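Local coordinates for OsmC family protein (Rhodothermus marinus, PDB 5CML) that acts as a carboxyl esterase, this chain being the alpha/beta-hydrolase (esterase) part of a longer protein that also carries an OsmC domain, at residues R52-T56 with Q57-V61; L88-A91 with C92-L95; F94-Q98 with Y99-A103; K170-L173 with E174-R178; D183-R186 with T187-R190. All blocks are in the same frame, centred on the assembly; numbering follows the deposited sequence.

Contact 1: R52-T56 with Q57-V61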
# COMPACT_ATOMS: atom_id res chain seq x y z
N ARG A 52 14.49 0.36 -0.09
CA ARG A 52 15.88 0.61 0.26
C ARG A 52 16.02 1.95 1.01
O ARG A 52 16.76 2.05 1.97
CB ARG A 52 16.74 0.58 -1.00
CG ARG A 52 18.15 0.60 -0.69
CD ARG A 52 18.99 0.22 -1.88
NE ARG A 52 18.83 1.10 -3.02
CZ ARG A 52 18.27 0.75 -4.18
NH1 ARG A 52 17.84 -0.48 -4.39
NH2 ARG A 52 18.17 1.65 -5.14
N ALA A 53 15.27 2.97 0.61
CA ALA A 53 15.33 4.22 1.34
C ALA A 53 14.89 4.03 2.79
O ALA A 53 15.45 4.62 3.70
CB ALA A 53 14.46 5.29 0.65
N LEU A 54 13.86 3.20 2.99
CA LEU A 54 13.35 2.94 4.33
C LEU A 54 14.35 2.11 5.15
O LEU A 54 14.61 2.43 6.31
CB LEU A 54 12.00 2.23 4.25
CG LEU A 54 10.90 3.10 3.63
CD1 LEU A 54 9.64 2.29 3.40
CD2 LEU A 54 10.58 4.28 4.50
N THR A 55 14.93 1.06 4.58
CA THR A 55 15.90 0.29 5.35
C THR A 55 17.14 1.10 5.73
O THR A 55 17.71 0.89 6.80
CB THR A 55 16.32 -1.01 4.62
OG1 THR A 55 16.83 -0.72 3.32
CG2 THR A 55 15.16 -1.97 4.49
N THR A 56 17.51 2.06 4.88
CA THR A 56 18.62 2.96 5.17
C THR A 56 18.37 3.75 6.46
O THR A 56 19.31 4.08 7.20
CB THR A 56 18.83 3.92 3.99
OG1 THR A 56 19.34 3.19 2.86
CG2 THR A 56 19.80 5.08 4.34
N GLN A 57 17.10 4.03 6.72
CA GLN A 57 16.70 4.78 7.90
C GLN A 57 16.37 3.89 9.08
O GLN A 57 15.93 4.38 10.13
CB GLN A 57 15.48 5.66 7.57
CG GLN A 57 15.82 6.77 6.61
CD GLN A 57 14.68 7.74 6.45
OE1 GLN A 57 13.98 8.06 7.41
NE2 GLN A 57 14.47 8.20 5.24
N GLY A 58 16.56 2.58 8.91
CA GLY A 58 16.41 1.66 10.02
C GLY A 58 15.10 0.88 10.07
O GLY A 58 14.86 0.13 11.01
N TYR A 59 14.25 1.06 9.06
CA TYR A 59 12.99 0.31 9.00
C TYR A 59 13.18 -1.08 8.44
O TYR A 59 14.09 -1.32 7.64
CB TYR A 59 11.96 1.03 8.12
CG TYR A 59 11.49 2.36 8.62
CD1 TYR A 59 12.20 3.52 8.34
CD2 TYR A 59 10.28 2.47 9.30
CE1 TYR A 59 11.73 4.76 8.76
CE2 TYR A 59 9.80 3.69 9.73
CZ TYR A 59 10.54 4.84 9.46
OH TYR A 59 10.09 6.06 9.88
N ALA A 60 12.31 -2.00 8.84
CA ALA A 60 12.14 -3.25 8.12
C ALA A 60 10.86 -3.11 7.32
O ALA A 60 9.90 -2.53 7.81
CB ALA A 60 12.07 -4.47 9.07
N VAL A 61 10.85 -3.66 6.11
CA VAL A 61 9.72 -3.48 5.19
C VAL A 61 9.26 -4.82 4.62
O VAL A 61 10.06 -5.53 3.99
CB VAL A 61 10.09 -2.54 4.01
CG1 VAL A 61 8.89 -2.31 3.12
CG2 VAL A 61 10.62 -1.18 4.48
O HOH W 1 16.69 7.08 3.29
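L54 O receives two main-chain N-H groups where helix 45-56 gives way to strand 59-65. Q57 N donates to L54 O at 3.0 Å and Y59 N donates to L54 O at 3.1 Å. They reach the oxygen from opposite faces of its carbonyl plane, and the Y59 bond is the straighter, with 156° at the hydrogen. G58 N adds a bond to T55 O of 2.9 Å. With its positive phi (101°), G58 makes this a Schellman motif, and a CB there would be pressed against Q57 O.

A water joins the turn on the polar side: it donates to A53 O at 2.8 Å and accepts from Q57 NE2, which also bonds to E242 O of helix 234-252.

The apolar contacts centre on L54. Its CB meets V61 CG2 at 3.7 Å, the two side chains crossing at about a right angle. L54 CD2 lies over one face of the Y59 ring, whereas L54 O sits at the ring edge, in plane. The phenol OH hydrogen-bonds to G245 O of helix 234-252.

The CA-H of T55 points at Y59 O, with T55 CA 3.3 Å from Y59 O, and T55 CG2, anti to its own carbonyl carbon, meets the same oxygen. The beta-alpha-beta unit with strand 30-36 thus turns with the carbonyls of L54 and T55 engaged, while buried Y59 O has no hydrogen-bond partner in the model.

Contact 2: L88-A91 with C92-L95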
# COMPACT_ATOMS: atom_id res chain seq x y z
N LEU A 88 -4.21 -8.99 3.20
CA LEU A 88 -3.48 -7.92 3.88
C LEU A 88 -3.47 -8.15 5.39
O LEU A 88 -2.44 -8.01 6.04
CB LEU A 88 -4.09 -6.56 3.56
CG LEU A 88 -3.15 -5.52 2.98
CD1 LEU A 88 -2.40 -6.05 1.74
CD2 LEU A 88 -3.97 -4.28 2.67
N ARG A 89 -4.62 -8.55 5.94
CA ARG A 89 -4.67 -8.85 7.37
C ARG A 89 -3.73 -10.00 7.70
O ARG A 89 -3.07 -9.97 8.73
CB ARG A 89 -6.11 -9.19 7.80
CG ARG A 89 -7.07 -8.04 7.63
CD ARG A 89 -8.47 -8.50 7.90
NE ARG A 89 -9.41 -7.42 7.65
CZ ARG A 89 -10.47 -7.51 6.86
NH1 ARG A 89 -10.78 -8.65 6.24
NH2 ARG A 89 -11.24 -6.44 6.69
N ALA A 90 -3.64 -11.00 6.81
CA ALA A 90 -2.77 -12.15 7.02
C ALA A 90 -1.30 -11.73 7.07
O ALA A 90 -0.49 -12.30 7.83
CB ALA A 90 -2.99 -13.18 5.92
N ALA A 91 -0.96 -10.72 6.27
CA ALA A 91 0.40 -10.23 6.25
C ALA A 91 0.71 -9.53 7.57
O ALA A 91 1.83 -9.62 8.09
CB ALA A 91 0.61 -9.27 5.08
N CYS A 92 -0.27 -8.78 8.08
CA CYS A 92 -0.11 -8.09 9.35
C CYS A 92 0.04 -9.10 10.50
O CYS A 92 0.88 -8.91 11.39
CB CYS A 92 -1.28 -7.17 9.62
SG CYS A 92 -1.32 -5.67 8.59
N ARG A 93 -0.76 -10.16 10.47
CA ARG A 93 -0.66 -11.22 11.49
C ARG A 93 0.70 -11.91 11.44
O ARG A 93 1.26 -12.27 12.48
CB ARG A 93 -1.79 -12.25 11.32
CG ARG A 93 -3.17 -11.65 11.69
CD ARG A 93 -4.22 -12.72 11.93
NE ARG A 93 -4.36 -13.58 10.77
CZ ARG A 93 -5.17 -13.36 9.75
NH1 ARG A 93 -5.96 -12.28 9.71
NH2 ARG A 93 -5.21 -14.23 8.75
N PHE A 94 1.24 -12.10 10.24
CA PHE A 94 2.55 -12.72 10.07
C PHE A 94 3.60 -11.87 10.77
O PHE A 94 4.43 -12.38 11.52
CB PHE A 94 2.86 -12.89 8.58
CG PHE A 94 4.31 -13.15 8.29
CD1 PHE A 94 4.85 -14.41 8.43
CD2 PHE A 94 5.14 -12.12 7.86
CE1 PHE A 94 6.18 -14.65 8.15
CE2 PHE A 94 6.48 -12.37 7.58
CZ PHE A 94 6.99 -13.63 7.73
N LEU A 95 3.54 -10.55 10.55
CA LEU A 95 4.52 -9.66 11.19
C LEU A 95 4.36 -9.65 12.71
O LEU A 95 5.37 -9.68 13.46
CB LEU A 95 4.38 -8.23 10.63
CG LEU A 95 4.95 -8.02 9.23
CD1 LEU A 95 4.57 -6.62 8.79
CD2 LEU A 95 6.51 -8.20 9.19
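R93 folds back over R89 and A90, one turn earlier on helix 85-98, an alpha-helix that packs against the central sheet of the alpha/beta-hydrolase fold. Four consecutive i to i+4 backbone bonds hold the two turns together: C92 N to L88 O, R93 N to R89 O, F94 N to A90 O and L95 N to A91 O. That from R93 N to R89 O measures 2.9 Å, and all four have the regular geometry of an uninterrupted helix.

Among the charged side chains, R93 is bent at chi3 (-57°), which brings one face of its guanidinium down on A90 CA and the backbone of R89. NH1 of R93 then lies 3.6 Å from R89 CB, and NH2 of R93 lies 3.7 Å from A90 CB. The group is held there by a salt bridge from NH2 to E86, a further turn back. R89 instead runs out straight and pairs through NE with E121 and through NH2 with E175 of helix 170-179. The two arginines therefore point their charges apart, and the nearby glutamates would be expected to offset whatever repulsion remains.

The apolar and sulfur contacts belong to the buried side. A90 and A91 rest on F8 of strand 2-9, while L95 reaches Y31 and L62 of two other strands. A91 O is close to the side chains of the following turn: F94 CB comes within 3.5 Å of it, with the F94 ring presenting its edge. On the same helix C92 SG stands 3.6 Å from L88 O.

Contact 3: F94-Q98 with Y99-A103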
# COMPACT_ATOMS: atom_id res chain seq x y z
N PHE A 94 1.24 -12.10 10.24
CA PHE A 94 2.55 -12.72 10.07
C PHE A 94 3.60 -11.87 10.77
O PHE A 94 4.43 -12.38 11.52
CB PHE A 94 2.86 -12.89 8.58
CG PHE A 94 4.31 -13.15 8.29
CD1 PHE A 94 4.85 -14.41 8.43
CD2 PHE A 94 5.14 -12.12 7.86
CE1 PHE A 94 6.18 -14.65 8.15
CE2 PHE A 94 6.48 -12.37 7.58
CZ PHE A 94 6.99 -13.63 7.73
N LEU A 95 3.54 -10.55 10.55
CA LEU A 95 4.52 -9.66 11.19
C LEU A 95 4.36 -9.65 12.71
O LEU A 95 5.37 -9.68 13.46
CB LEU A 95 4.38 -8.23 10.63
CG LEU A 95 4.95 -8.02 9.23
CD1 LEU A 95 4.57 -6.62 8.79
CD2 LEU A 95 6.51 -8.20 9.19
N SER A 96 3.11 -9.65 13.17
CA SER A 96 2.84 -9.67 14.61
C SER A 96 3.40 -10.91 15.27
O SER A 96 3.95 -10.84 16.37
CB SER A 96 1.32 -9.59 14.88
OG SER A 96 0.84 -8.32 14.55
N ALA A 97 3.32 -12.04 14.58
CA ALA A 97 3.77 -13.31 15.14
C ALA A 97 5.28 -13.49 15.04
O ALA A 97 5.95 -13.82 16.02
CB ALA A 97 3.06 -14.46 14.46
N GLN A 98 5.82 -13.28 13.84
CA GLN A 98 7.21 -13.64 13.57
C GLN A 98 8.19 -12.49 13.73
O GLN A 98 9.40 -12.73 13.89
CB GLN A 98 7.35 -14.23 12.16
CG GLN A 98 6.58 -15.55 12.05
CD GLN A 98 7.00 -16.45 10.90
OE1 GLN A 98 8.18 -16.55 10.54
NE2 GLN A 98 6.01 -17.13 10.31
N TYR A 99 7.67 -11.26 13.75
CA TYR A 99 8.50 -10.07 13.88
C TYR A 99 7.85 -9.18 14.94
O TYR A 99 7.70 -9.62 16.07
CB TYR A 99 8.69 -9.40 12.50
CG TYR A 99 9.51 -10.33 11.61
CD1 TYR A 99 10.89 -10.37 11.72
CD2 TYR A 99 8.90 -11.22 10.74
CE1 TYR A 99 11.63 -11.24 10.97
CE2 TYR A 99 9.64 -12.12 9.98
CZ TYR A 99 11.01 -12.12 10.11
OH TYR A 99 11.79 -12.99 9.38
N GLU A 100 7.50 -7.94 14.60
CA GLU A 100 6.75 -7.09 15.51
C GLU A 100 5.51 -6.61 14.75
O GLU A 100 5.56 -6.49 13.53
CB GLU A 100 7.58 -5.89 15.98
CG GLU A 100 8.87 -6.26 16.70
CD GLU A 100 8.63 -6.74 18.12
OE1 GLU A 100 7.61 -6.34 18.72
OE2 GLU A 100 9.47 -7.53 18.63
N PRO A 101 4.42 -6.34 15.47
CA PRO A 101 3.27 -5.77 14.76
C PRO A 101 3.67 -4.52 14.01
O PRO A 101 4.46 -3.70 14.53
CB PRO A 101 2.28 -5.44 15.89
CG PRO A 101 2.66 -6.38 17.00
CD PRO A 101 4.17 -6.49 16.91
N PRO A 102 3.17 -4.37 12.77
CA PRO A 102 3.66 -3.20 12.01
C PRO A 102 3.16 -1.89 12.59
O PRO A 102 1.98 -1.74 12.95
CB PRO A 102 3.10 -3.43 10.61
CG PRO A 102 1.86 -4.30 10.84
CD PRO A 102 2.23 -5.19 12.00
N ALA A 103 4.07 -0.93 12.69
CA ALA A 103 3.78 0.39 13.20
C ALA A 103 3.49 1.36 12.06
O ALA A 103 2.99 2.43 12.31
CB ALA A 103 4.93 0.90 14.05
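Helix 85-98 closes with Y99 N donating to L95 O at 2.8 Å, with 138° at the hydrogen, after which Y99 leaves helical angles and the chain doubles back until P101 CA is 3.9 Å from S96 CA. In the alpha/beta-hydrolase fold this is the loop leading from a helix on the sheet into strand 104-108, the strand that ends at a probable nucleophile elbow.

The aromatic contact is between F94 and Y99, which lie side by side and point the same way. F94 CZ comes to the edge of the Y99 ring, in its plane, at 3.8 Å from Y99 CE2. As a pair the rings are oblique, with planes 57° apart. Q98 O lies over one face of the Y99 ring, and Y31 of strand 30-36 also meets this ring.

L95 spreads its two methyls between the ends of the loop. CD2 of L95 packs 4.1 Å from Y99 CB, and CD1 of L95 packs 4.0 Å from P102 CB. An alanine in place of Y99 would probably leave the F94 ring and Y31 without their ring partner, opening a gap beside the helix end.

S96 faces the first proline. Its OG, placed anti to the carbonyl carbon (chi1 -70°), bonds back to C92 O within the helix and touches P101 CB at 3.5 Å.

Contact 4: K170-L173 with E174-R178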
# COMPACT_ATOMS: atom_id res chain seq x y z
N LYS A 170 -13.70 -9.64 -6.68
CA LYS A 170 -14.81 -8.66 -6.67
C LYS A 170 -15.15 -8.26 -5.24
O LYS A 170 -15.62 -7.14 -4.99
CB LYS A 170 -16.05 -9.22 -7.36
CG LYS A 170 -15.91 -9.41 -8.86
CD LYS A 170 -17.18 -10.05 -9.45
CE LYS A 170 -16.92 -10.70 -10.81
NZ LYS A 170 -18.15 -11.34 -11.38
N GLN A 171 -14.89 -9.17 -4.30
CA GLN A 171 -15.08 -8.91 -2.88
C GLN A 171 -14.34 -7.65 -2.44
O GLN A 171 -14.80 -6.93 -1.55
CB GLN A 171 -14.63 -10.13 -2.05
CG GLN A 171 -14.74 -9.97 -0.52
CD GLN A 171 -14.07 -11.10 0.25
OE1 GLN A 171 -13.09 -11.69 -0.20
NE2 GLN A 171 -14.61 -11.40 1.43
N PHE A 172 -13.19 -7.37 -3.06
CA PHE A 172 -12.43 -6.19 -2.69
C PHE A 172 -13.26 -4.90 -2.85
O PHE A 172 -13.40 -4.14 -1.90
CB PHE A 172 -11.14 -6.08 -3.53
CG PHE A 172 -10.39 -4.80 -3.30
CD1 PHE A 172 -9.70 -4.59 -2.12
CD2 PHE A 172 -10.36 -3.81 -4.28
CE1 PHE A 172 -9.02 -3.41 -1.90
CE2 PHE A 172 -9.66 -2.63 -4.06
CZ PHE A 172 -8.99 -2.43 -2.88
N LEU A 173 -13.80 -4.65 -4.04
CA LEU A 173 -14.52 -3.41 -4.25
C LEU A 173 -15.81 -3.43 -3.46
O LEU A 173 -16.19 -2.41 -2.90
CB LEU A 173 -14.83 -3.15 -5.71
CG LEU A 173 -15.55 -1.82 -6.00
CD1 LEU A 173 -14.97 -0.61 -5.24
CD2 LEU A 173 -15.51 -1.51 -7.47
N GLU A 174 -16.48 -4.59 -3.40
CA GLU A 174 -17.69 -4.69 -2.60
C GLU A 174 -17.47 -4.30 -1.15
O GLU A 174 -18.26 -3.54 -0.57
CB GLU A 174 -18.26 -6.11 -2.67
CG GLU A 174 -18.79 -6.46 -4.02
CD GLU A 174 -19.47 -7.82 -4.06
OE1 GLU A 174 -19.70 -8.42 -2.99
OE2 GLU A 174 -19.76 -8.29 -5.18
N GLU A 175 -16.41 -4.83 -0.56
CA GLU A 175 -16.11 -4.55 0.83
C GLU A 175 -15.66 -3.11 1.03
O GLU A 175 -16.00 -2.50 2.03
CB GLU A 175 -15.03 -5.53 1.32
CG GLU A 175 -14.72 -5.45 2.80
CD GLU A 175 -13.86 -6.62 3.28
OE1 GLU A 175 -13.52 -7.52 2.46
OE2 GLU A 175 -13.53 -6.65 4.50
N LEU A 176 -14.89 -2.58 0.10
CA LEU A 176 -14.43 -1.20 0.16
C LEU A 176 -15.61 -0.24 0.12
O LEU A 176 -15.69 0.71 0.89
CB LEU A 176 -13.48 -0.94 -1.00
CG LEU A 176 -12.79 0.42 -1.03
CD1 LEU A 176 -11.84 0.50 0.15
CD2 LEU A 176 -12.04 0.62 -2.35
N GLU A 177 -16.54 -0.53 -0.78
CA GLU A 177 -17.73 0.28 -0.93
C GLU A 177 -18.59 0.19 0.34
O GLU A 177 -19.12 1.20 0.82
CB GLU A 177 -18.47 -0.18 -2.18
CG GLU A 177 -19.75 0.49 -2.46
CD GLU A 177 -20.28 0.13 -3.85
OE1 GLU A 177 -19.47 0.11 -4.82
OE2 GLU A 177 -21.50 -0.13 -3.97
N ARG A 178 -18.68 -1.00 0.94
CA ARG A 178 -19.48 -1.16 2.16
C ARG A 178 -18.85 -0.43 3.37
O ARG A 178 -19.56 0.21 4.12
CB ARG A 178 -19.70 -2.65 2.48
CG ARG A 178 -20.53 -2.93 3.75
CD ARG A 178 -21.91 -2.20 3.74
NE ARG A 178 -22.71 -2.51 2.57
CZ ARG A 178 -23.66 -3.45 2.49
NH1 ARG A 178 -23.95 -4.21 3.54
NH2 ARG A 178 -24.33 -3.60 1.35
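Q171 and E175 lie side by side and point the same way, one turn apart on helix 170-179. Both have CG anti to the backbone N (chi1 178° and -174°), and both chains are extended beyond it. The amide and carboxylate planes are turned 42° from each other. E175 OE1 rests 4.0 Å from Q171 CG, a contact with the aliphatic stem. The polar ends part company: Q171 OE1 bonds to N84 and E175 OE2 makes a salt bridge with R89 of helix 85-98.

L176 stands between two hydrophobic neighbours of the preceding turn. Its CD2 is 4.3 Å from F172 CZ, and the same L176 CD2 is 4.3 Å from L173 CD1. The F172 ring also packs edge-to-face with F66, while L173 reaches P137 and V140 of helix 137-141.

E174 is turned differently, its CG beside the backbone N and 3.4 Å from K170 O. That same oxygen receives E174 N at 3.1 Å, nearly along the C=O axis and close to straight. E177 N bonds to L173 O at 2.9 Å.

The helix belongs to the insertion between strands 127-131 and 192-196, consistent with the place where this fold often carries its cap. Its chemistry divides accordingly: F172, L173 and L176 give an apolar strip toward neighbouring helices, and E175 adds a charge tie to R89 that probably helps fix the helix against the core domain.

Contact 5: D183-R186 with T187-R190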
# COMPACT_ATOMS: atom_id res chain seq x y z
N ASP A 183 -15.11 7.38 5.35
CA ASP A 183 -15.44 7.20 6.77
C ASP A 183 -14.26 6.61 7.52
O ASP A 183 -13.94 7.03 8.63
CB ASP A 183 -16.66 6.27 6.98
CG ASP A 183 -18.00 6.95 6.70
OD1 ASP A 183 -18.02 8.19 6.55
OD2 ASP A 183 -19.04 6.22 6.67
N GLN A 184 -13.63 5.61 6.93
CA GLN A 184 -12.49 4.97 7.55
C GLN A 184 -11.34 5.96 7.77
O GLN A 184 -10.71 5.98 8.83
CB GLN A 184 -12.02 3.77 6.71
CG GLN A 184 -12.98 2.58 6.74
CD GLN A 184 -13.04 1.93 8.12
OE1 GLN A 184 -12.18 1.14 8.49
NE2 GLN A 184 -14.05 2.27 8.88
N VAL A 185 -11.11 6.81 6.78
CA VAL A 185 -10.02 7.75 6.86
C VAL A 185 -10.34 8.79 7.94
O VAL A 185 -9.46 9.20 8.71
CB VAL A 185 -9.78 8.41 5.50
CG1 VAL A 185 -8.82 9.58 5.61
CG2 VAL A 185 -9.22 7.39 4.51
N ARG A 186 -11.59 9.24 7.99
CA ARG A 186 -11.98 10.23 8.97
C ARG A 186 -11.84 9.72 10.42
O ARG A 186 -11.49 10.49 11.32
CB ARG A 186 -13.42 10.67 8.70
CG ARG A 186 -13.90 11.81 9.59
CD ARG A 186 -15.33 12.22 9.26
NE ARG A 186 -16.28 11.12 9.49
CZ ARG A 186 -16.91 10.44 8.53
NH1 ARG A 186 -16.76 10.74 7.24
NH2 ARG A 186 -17.74 9.46 8.88
N THR A 187 -12.08 8.42 10.65
CA THR A 187 -12.07 7.85 12.00
C THR A 187 -10.81 7.03 12.35
O THR A 187 -10.72 6.46 13.43
CB THR A 187 -13.29 6.94 12.23
OG1 THR A 187 -13.28 5.84 11.30
CG2 THR A 187 -14.56 7.74 12.05
N MET A 188 -9.83 7.01 11.45
CA MET A 188 -8.55 6.30 11.65
C MET A 188 -7.77 6.73 12.90
O MET A 188 -7.11 5.92 13.56
CB MET A 188 -7.70 6.53 10.40
CG MET A 188 -6.44 5.82 10.30
SD MET A 188 -6.06 6.01 8.57
CE MET A 188 -5.78 7.79 8.36
N ARG A 189 -7.81 8.03 13.20
CA ARG A 189 -7.15 8.59 14.37
C ARG A 189 -5.66 8.22 14.37
O ARG A 189 -5.09 7.86 15.41
CB ARG A 189 -7.84 8.11 15.65
CG ARG A 189 -9.27 8.65 15.76
CD ARG A 189 -9.99 8.24 17.04
NE ARG A 189 -11.26 8.96 17.21
CZ ARG A 189 -12.37 8.72 16.51
NH1 ARG A 189 -13.47 9.43 16.74
NH2 ARG A 189 -12.39 7.77 15.59
N ARG A 190 -5.06 8.29 13.19
CA ARG A 190 -3.62 8.09 13.04
C ARG A 190 -3.09 9.11 12.06
O ARG A 190 -3.78 9.51 11.14
CB ARG A 190 -3.26 6.67 12.54
CG ARG A 190 -3.56 5.49 13.49
CD ARG A 190 -2.82 5.61 14.83
NE ARG A 190 -3.07 4.49 15.73
CZ ARG A 190 -4.09 4.40 16.58
NH1 ARG A 190 -5.00 5.37 16.67
NH2 ARG A 190 -4.20 3.33 17.36
O HOH W 2 -9.09 10.59 12.43
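D183 O draws in two groups of T187: the backbone N donates to D183 O at 3.1 Å, and T187 OG1 lies 3.0 Å from D183 O. T187 OG1 sits between its own backbone N and carbonyl carbon (chi1 61°), the rotation that turns it back toward the preceding turn. A weak bond from T187 N to Q184 O, 3.3 Å, accompanies the stronger one.

Alongside, R186 grips D183 end-on. NH2 of R186 is 2.7 Å from D183 OD1 and NH1 of R186 is 2.9 Å from D183 OD1, so both nitrogens share one oxygen, NH2 approaching from above the carboxylate plane and NH1 on the anti side. A leucine in place of R186 would probably leave the D183 carboxylate without this salt bridge and free to turn.

Here helix 181-187 gives way to the loop before strand 192-196 of the central sheet, and R189 is the first residue to leave helical angles, with positive phi (55°). A water spans this step, donating to R186 O at 2.6 Å and accepting from R189 N at 3.0 Å. R189 NH2 makes a weak bond to T187 O.

M188 is buried and touches A119. Its CB rests 3.4 Å from Q184 O, and its CE methyl approaches V185 CG1.

Overall arrangement
From the N terminus, contact 1 closes the helix-to-strand turn between helix 45-56 and strand 59-65. Contact 2 lies within the next modelled helix, 85-98, and contact 3 covers the end of that helix and leads into strand 104-108; the two share F94 and L95. Contact 4 spans two turns of helix 170-179, and contact 5 closes the turn from helix 181-187 toward strand 192-196. All are local and run in series, overlapping only at 94-95, with none nested or crossed. The one long tie is the R89-E175 salt bridge, which joins contacts 2 and 4 and so links the core domain to the inserted helices; contacts 1 and 4 lie on opposite sides of the chain's centre.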